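Local coordinates for protein prephenate dehydrogenase (Corynebacterium glutamicum ATCC 13032, PDB 3KTD) that probably catalyses the NAD(P)+-dependent oxidative decarboxylation of prephenate, a step in tyrosine biosynthesis, using a Rossmann-type nucleotide-binding domain, at residues A[23-28]-A[132-137]; A[152-157]-A[162-167]. All blocks are in the same frame, centred on the assembly; numbering follows the deposited sequence. Where two conformers were deposited one is given.

Interaction 1: A[23-28]-A[132-137]; sequences LLRDLH and SGWSAS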
loop_
_atom_site.group_PDB
_atom_site.type_symbol
_atom_site.label_atom_id
_atom_site.label_comp_id
_atom_site.label_asym_id
_atom_site.label_seq_id
_atom_site.Cartn_x
_atom_site.Cartn_y
_atom_site.Cartn_z
ATOM N N LEU A 23 -5.136 18.632 17.762
ATOM C CA LEU A 23 -6.232 18.567 18.709
ATOM C C LEU A 23 -6.485 19.961 19.282
ATOM O O LEU A 23 -7.621 20.387 19.367
ATOM C CB LEU A 23 -5.910 17.564 19.820
ATOM C CG LEU A 23 -6.965 17.341 20.903
ATOM C CD1 LEU A 23 -8.199 16.656 20.338
ATOM C CD2 LEU A 23 -6.372 16.529 22.042
ATOM N N LEU A 24 -5.421 20.672 19.644
ATOM C CA LEU A 24 -5.545 22.016 20.194
ATOM C C LEU A 24 -6.226 22.918 19.183
ATOM O O LEU A 24 -7.126 23.693 19.534
ATOM C CB LEU A 24 -4.171 22.593 20.549
ATOM C CG LEU A 24 -4.104 24.044 21.053
ATOM C CD1 LEU A 24 -4.547 24.148 22.481
ATOM C CD2 LEU A 24 -2.698 24.595 20.920
ATOM N N ARG A 25 -5.797 22.812 17.927
ATOM C CA ARG A 25 -6.341 23.653 16.865
ATOM C C ARG A 25 -7.822 23.374 16.619
ATOM O O ARG A 25 -8.613 24.316 16.495
ATOM C CB ARG A 25 -5.568 23.469 15.557
ATOM C CG ARG A 25 -4.170 24.074 15.510
ATOM C CD ARG A 25 -3.527 23.742 14.155
ATOM N NE ARG A 25 -2.214 24.352 13.943
ATOM C CZ ARG A 25 -2.006 25.628 13.624
ATOM N NH1 ARG A 25 -3.022 26.475 13.501
ATOM N NH2 ARG A 25 -0.765 26.069 13.447
ATOM N N ASP A 26 -8.194 22.092 16.538
ATOM C CA ASP A 26 -9.589 21.724 16.272
ATOM C C ASP A 26 -10.508 22.095 17.445
ATOM O O ASP A 26 -11.644 22.523 17.232
ATOM C CB ASP A 26 -9.726 20.229 15.938
ATOM C CG ASP A 26 -9.297 19.889 14.510
ATOM O OD1 ASP A 26 -9.282 20.798 13.640
ATOM O OD2 ASP A 26 -8.994 18.696 14.250
ATOM N N LEU A 27 -10.017 21.929 18.671
ATOM C CA LEU A 27 -10.781 22.279 19.857
ATOM C C LEU A 27 -10.975 23.781 19.953
ATOM O O LEU A 27 -12.012 24.247 20.432
ATOM C CB LEU A 27 -10.096 21.778 21.127
ATOM C CG LEU A 27 -10.206 20.281 21.421
ATOM C CD1 LEU A 27 -9.412 19.931 22.659
ATOM C CD2 LEU A 27 -11.659 19.839 21.571
ATOM N N HIS A 28 -9.970 24.528 19.503
ATOM C CA HIS A 28 -10.016 25.987 19.520
ATOM C C HIS A 28 -11.000 26.462 18.467
ATOM O O HIS A 28 -11.797 27.364 18.723
ATOM C CB HIS A 28 -8.623 26.561 19.253
ATOM C CG HIS A 28 -8.521 28.042 19.441
ATOM N ND1 HIS A 28 -8.463 28.633 20.686
ATOM C CD2 HIS A 28 -8.424 29.049 18.542
ATOM C CE1 HIS A 28 -8.354 29.941 20.546
ATOM N NE2 HIS A 28 -8.323 30.218 19.254
ATOM N N SER A 132 8.229 14.572 14.394
ATOM C CA SER A 132 7.600 15.854 14.087
ATOM C C SER A 132 6.943 16.675 15.190
ATOM O O SER A 132 6.107 16.102 15.918
ATOM C CB SER A 132 7.035 16.008 12.663
ATOM O OG SER A 132 5.964 15.097 12.459
ATOM N N GLY A 133 7.260 17.974 15.312
ATOM C CA GLY A 133 6.699 18.855 16.354
ATOM C C GLY A 133 5.481 19.697 15.980
ATOM O O GLY A 133 4.609 19.248 15.249
ATOM N N TRP A 134 5.432 20.927 16.482
ATOM C CA TRP A 134 4.260 21.830 16.307
ATOM C C TRP A 134 3.922 22.219 14.868
ATOM O O TRP A 134 2.749 22.374 14.535
ATOM C CB TRP A 134 4.425 23.089 17.181
ATOM C CG TRP A 134 3.501 24.242 16.893
ATOM C CD1 TRP A 134 3.864 25.458 16.417
ATOM C CD2 TRP A 134 2.079 24.309 17.100
ATOM N NE1 TRP A 134 2.771 26.282 16.308
ATOM C CE2 TRP A 134 1.662 25.601 16.718
ATOM C CE3 TRP A 134 1.119 23.403 17.569
ATOM C CZ2 TRP A 134 0.330 26.014 16.783
ATOM C CZ3 TRP A 134 -0.214 23.817 17.635
ATOM C CH2 TRP A 134 -0.590 25.113 17.244
ATOM N N SER A 135 4.931 22.360 14.015
ATOM C CA SER A 135 4.695 22.714 12.616
ATOM C C SER A 135 3.916 21.623 11.885
ATOM O O SER A 135 3.369 21.865 10.819
ATOM C CB SER A 135 6.015 23.005 11.887
ATOM O OG SER A 135 6.808 21.842 11.730
ATOM N N ALA A 136 3.874 20.427 12.464
ATOM C CA ALA A 136 3.127 19.297 11.899
ATOM C C ALA A 136 1.611 19.393 12.119
ATOM O O ALA A 136 0.853 18.664 11.483
ATOM C CB ALA A 136 3.642 17.997 12.492
ATOM N N SER A 137 1.174 20.284 13.009
ATOM C CA SER A 137 -0.237 20.385 13.361
ATOM C C SER A 137 -1.086 20.989 12.256
ATOM O O SER A 137 -0.678 21.953 11.609
ATOM C CB SER A 137 -0.407 21.213 14.632
ATOM O OG SER A 137 -0.064 22.569 14.422
#
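The rim of the W134 indole, at CZ2 and CH2, lies over one face of the R25 guanidinium, the two planes only 8° apart. The groups are offset: CZ2 of W134 approaches NH2 of R25 to 3.5 Å, and CH2 of the same ring sits 3.5 Å above the guanidinium plane toward its rim. An extended chain from CG to NE carries the charged group outward from helix 18-29 to this position. The indole takes up a face of the guanidinium and leaves its in-plane N-H groups for hydrogen bonding, a division of labour that R25 illustrates well. Its NE donates to OG of S137 at 2.8 Å, with an N-H...O angle of 172° and the hydroxyl oxygen close to the guanidinium plane. With OG placed between its own backbone N and carbonyl carbon (chi1 68°), S137 can also turn its proton back to the main-chain O of W134, 2.8 Å from that OG. The same carbonyl accepts from the backbone N of S137, so it is gripped twice at the end of the 3-10 turn 134-136. On the apolar side, CD2 of L24 reaches CZ3 of W134 at 4.2 Å, the two side chains crossing at about a right angle. F52 and the helix 41-49 residues S46 and A47 also pack against the indole. The contact thus fastens the loop between strands 120-125 and 146-149 to the helix that follows the first strand of the Rossmann-type domain. Chemically, the relay from NE of R25 through the S137 hydroxyl to the W134 carbonyl fixes the hydroxyl's direction; together with the indole over its face, and a salt bridge from NH1 to E50 outside the two segments, it should restrict rotation of the guanidinium.

Interaction 2: A[152-157]-A[162-167]; sequences DQLFDG and STWISI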
loop_
_atom_site.group_PDB
_atom_site.type_symbol
_atom_site.label_atom_id
_atom_site.label_comp_id
_atom_site.label_asym_id
_atom_site.label_seq_id
_atom_site.Cartn_x
_atom_site.Cartn_y
_atom_site.Cartn_z
ATOM N N ASP A 152 -11.812 -0.493 29.925
ATOM C CA ASP A 152 -11.480 -1.728 30.648
ATOM C C ASP A 152 -11.944 -1.697 32.106
ATOM O O ASP A 152 -12.367 -2.724 32.643
ATOM C CB ASP A 152 -9.972 -2.014 30.613
ATOM C CG ASP A 152 -9.425 -2.111 29.205
ATOM O OD1 ASP A 152 -9.266 -1.052 28.555
ATOM O OD2 ASP A 152 -9.131 -3.243 28.763
ATOM N N GLN A 153 -11.869 -0.518 32.729
ATOM C CA GLN A 153 -12.241 -0.349 34.134
ATOM C C GLN A 153 -13.654 -0.848 34.454
ATOM O O GLN A 153 -13.925 -1.252 35.584
ATOM C CB GLN A 153 -12.100 1.113 34.578
ATOM C CG GLN A 153 -10.659 1.621 34.776
ATOM C CD GLN A 153 -10.021 2.139 33.498
ATOM O OE1 GLN A 153 -10.318 1.663 32.405
ATOM N NE2 GLN A 153 -9.131 3.117 33.637
ATOM N N LEU A 154 -14.546 -0.821 33.468
ATOM C CA LEU A 154 -15.908 -1.309 33.656
ATOM C C LEU A 154 -16.024 -2.821 33.707
ATOM O O LEU A 154 -17.011 -3.313 34.228
ATOM C CB LEU A 154 -16.829 -0.794 32.543
ATOM C CG LEU A 154 -17.008 0.725 32.469
ATOM C CD1 LEU A 154 -17.844 1.077 31.258
ATOM C CD2 LEU A 154 -17.623 1.292 33.756
ATOM N N PHE A 155 -15.044 -3.556 33.173
ATOM C CA PHE A 155 -15.131 -5.036 33.096
ATOM C C PHE A 155 -13.973 -5.845 33.680
ATOM O O PHE A 155 -14.009 -7.066 33.636
ATOM C CB PHE A 155 -15.345 -5.474 31.643
ATOM C CG PHE A 155 -16.669 -5.066 31.094
ATOM C CD1 PHE A 155 -17.777 -5.892 31.245
ATOM C CD2 PHE A 155 -16.825 -3.837 30.462
ATOM C CE1 PHE A 155 -19.013 -5.510 30.761
ATOM C CE2 PHE A 155 -18.059 -3.447 29.967
ATOM C CZ PHE A 155 -19.155 -4.289 30.118
ATOM N N ASP A 156 -12.953 -5.191 34.220
ATOM C CA ASP A 156 -11.835 -5.910 34.831
ATOM C C ASP A 156 -11.896 -5.715 36.346
ATOM O O ASP A 156 -12.886 -5.186 36.870
ATOM C CB ASP A 156 -10.486 -5.461 34.222
ATOM C CG ASP A 156 -10.084 -4.031 34.609
ATOM O OD1 ASP A 156 -10.862 -3.334 35.300
ATOM O OD2 ASP A 156 -8.967 -3.612 34.219
ATOM N N GLY A 157 -10.837 -6.120 37.043
ATOM C CA GLY A 157 -10.781 -6.007 38.496
ATOM C C GLY A 157 -10.637 -4.605 39.075
ATOM O O GLY A 157 -10.292 -4.466 40.245
ATOM N N SER A 162 -18.643 6.763 39.868
ATOM C CA SER A 162 -19.175 7.737 38.904
ATOM C C SER A 162 -18.159 8.756 38.365
ATOM O O SER A 162 -18.290 9.216 37.226
ATOM C CB SER A 162 -20.372 8.488 39.504
ATOM O OG SER A 162 -19.941 9.473 40.428
ATOM N N THR A 163 -17.164 9.120 39.167
ATOM C CA THR A 163 -16.170 10.092 38.726
ATOM C C THR A 163 -15.426 9.565 37.485
ATOM O O THR A 163 -15.130 10.335 36.572
ATOM C CB THR A 163 -15.173 10.455 39.845
ATOM O OG1 THR A 163 -14.503 9.271 40.287
ATOM C CG2 THR A 163 -15.894 11.102 41.034
ATOM N N TRP A 164 -15.153 8.259 37.443
ATOM C CA TRP A 164 -14.511 7.663 36.269
ATOM C C TRP A 164 -15.437 7.720 35.067
ATOM O O TRP A 164 -15.000 8.028 33.966
ATOM C CB TRP A 164 -14.061 6.212 36.496
ATOM C CG TRP A 164 -13.267 5.703 35.318
ATOM C CD1 TRP A 164 -11.924 5.818 35.131
ATOM C CD2 TRP A 164 -13.776 5.046 34.149
ATOM N NE1 TRP A 164 -11.558 5.262 33.925
ATOM C CE2 TRP A 164 -12.677 4.784 33.302
ATOM C CE3 TRP A 164 -15.054 4.661 33.734
ATOM C CZ2 TRP A 164 -12.815 4.152 32.067
ATOM C CZ3 TRP A 164 -15.193 4.030 32.505
ATOM C CH2 TRP A 164 -14.077 3.785 31.683
ATOM N N ILE A 165 -16.713 7.419 35.269
ATOM C CA ILE A 165 -17.682 7.497 34.180
ATOM C C ILE A 165 -17.683 8.921 33.610
ATOM O O ILE A 165 -17.778 9.111 32.402
ATOM C CB ILE A 165 -19.107 7.056 34.630
ATOM C CG1 ILE A 165 -19.114 5.565 35.007
ATOM C CG2 ILE A 165 -20.127 7.302 33.519
ATOM C CD1 ILE A 165 -20.451 5.027 35.526
ATOM N N SER A 166 -17.537 9.914 34.488
ATOM C CA SER A 166 -17.510 11.320 34.083
ATOM C C SER A 166 -16.291 11.681 33.224
ATOM O O SER A 166 -16.398 12.491 32.304
ATOM C CB SER A 166 -17.557 12.211 35.328
ATOM O OG SER A 166 -17.266 13.551 35.012
ATOM N N ILE A 167 -15.133 11.109 33.548
ATOM C CA ILE A 167 -13.916 11.327 32.759
ATOM C C ILE A 167 -14.078 10.663 31.391
ATOM O O ILE A 167 -13.770 11.250 30.351
ATOM C CB ILE A 167 -12.676 10.740 33.444
ATOM C CG1 ILE A 167 -12.345 11.521 34.717
ATOM C CG2 ILE A 167 -11.478 10.781 32.505
ATOM C CD1 ILE A 167 -11.328 10.822 35.606
#
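Q153 bends at chi2 (86°), which folds its amide back against the indole of W164, while W164, its CG anti to the backbone N, reaches out from helix 162-177 to meet it. The aliphatic part of the glutamine makes a CH-pi contact: CB of Q153 stands 4.1 Å from the centroid of the six-membered ring of W164, 19° off the ring normal. Farther along, the amide is inclined to the indole by 43°, and its OE1 lies 3.5 Å from CZ2 of W164. NE2 of Q153 and NE1 of W164 are neighbours but both donors, and each finds an acceptor of its own, the carbonyls of Q117 and Y120 respectively. L154 adds an apolar contact at another corner of the indole, its CG 3.8 Å from CZ3 of W164. The buried tryptophan thereby joins the start of helix 162-177 to the turn 152-157 that precedes it in the chain. V121 of strand 120-125 and W168, one turn on, also pack against W164; Y108 of helix 105-113 flanks Q153, and L328 of helix 324-334 meets L154.

In the fold
Both contacts set a tryptophan against a long polar side chain, by a near-parallel guanidinium in interaction 1 and mainly by aliphatic carbon in interaction 2, yet they belong to separate parts of the probable nucleotide-binding domain. Their centres lie 29 Å apart, with nearest atoms about 12 Å apart. Interaction 1 joins a loop to the helix that carries the end of a GxGxxG-like strand-turn-helix; W134 lies near that motif without touching it, consistent with a place beside the NAD(P)+ site. Interaction 2 lies toward helix 324-334, where the main-chain O of Q153 hydrogen-bonds a PEG molecule, probably from crystallisation, about 5 Å from the L154 side chain. Strand 146-149 runs between the loops holding 132-137 and 152-157.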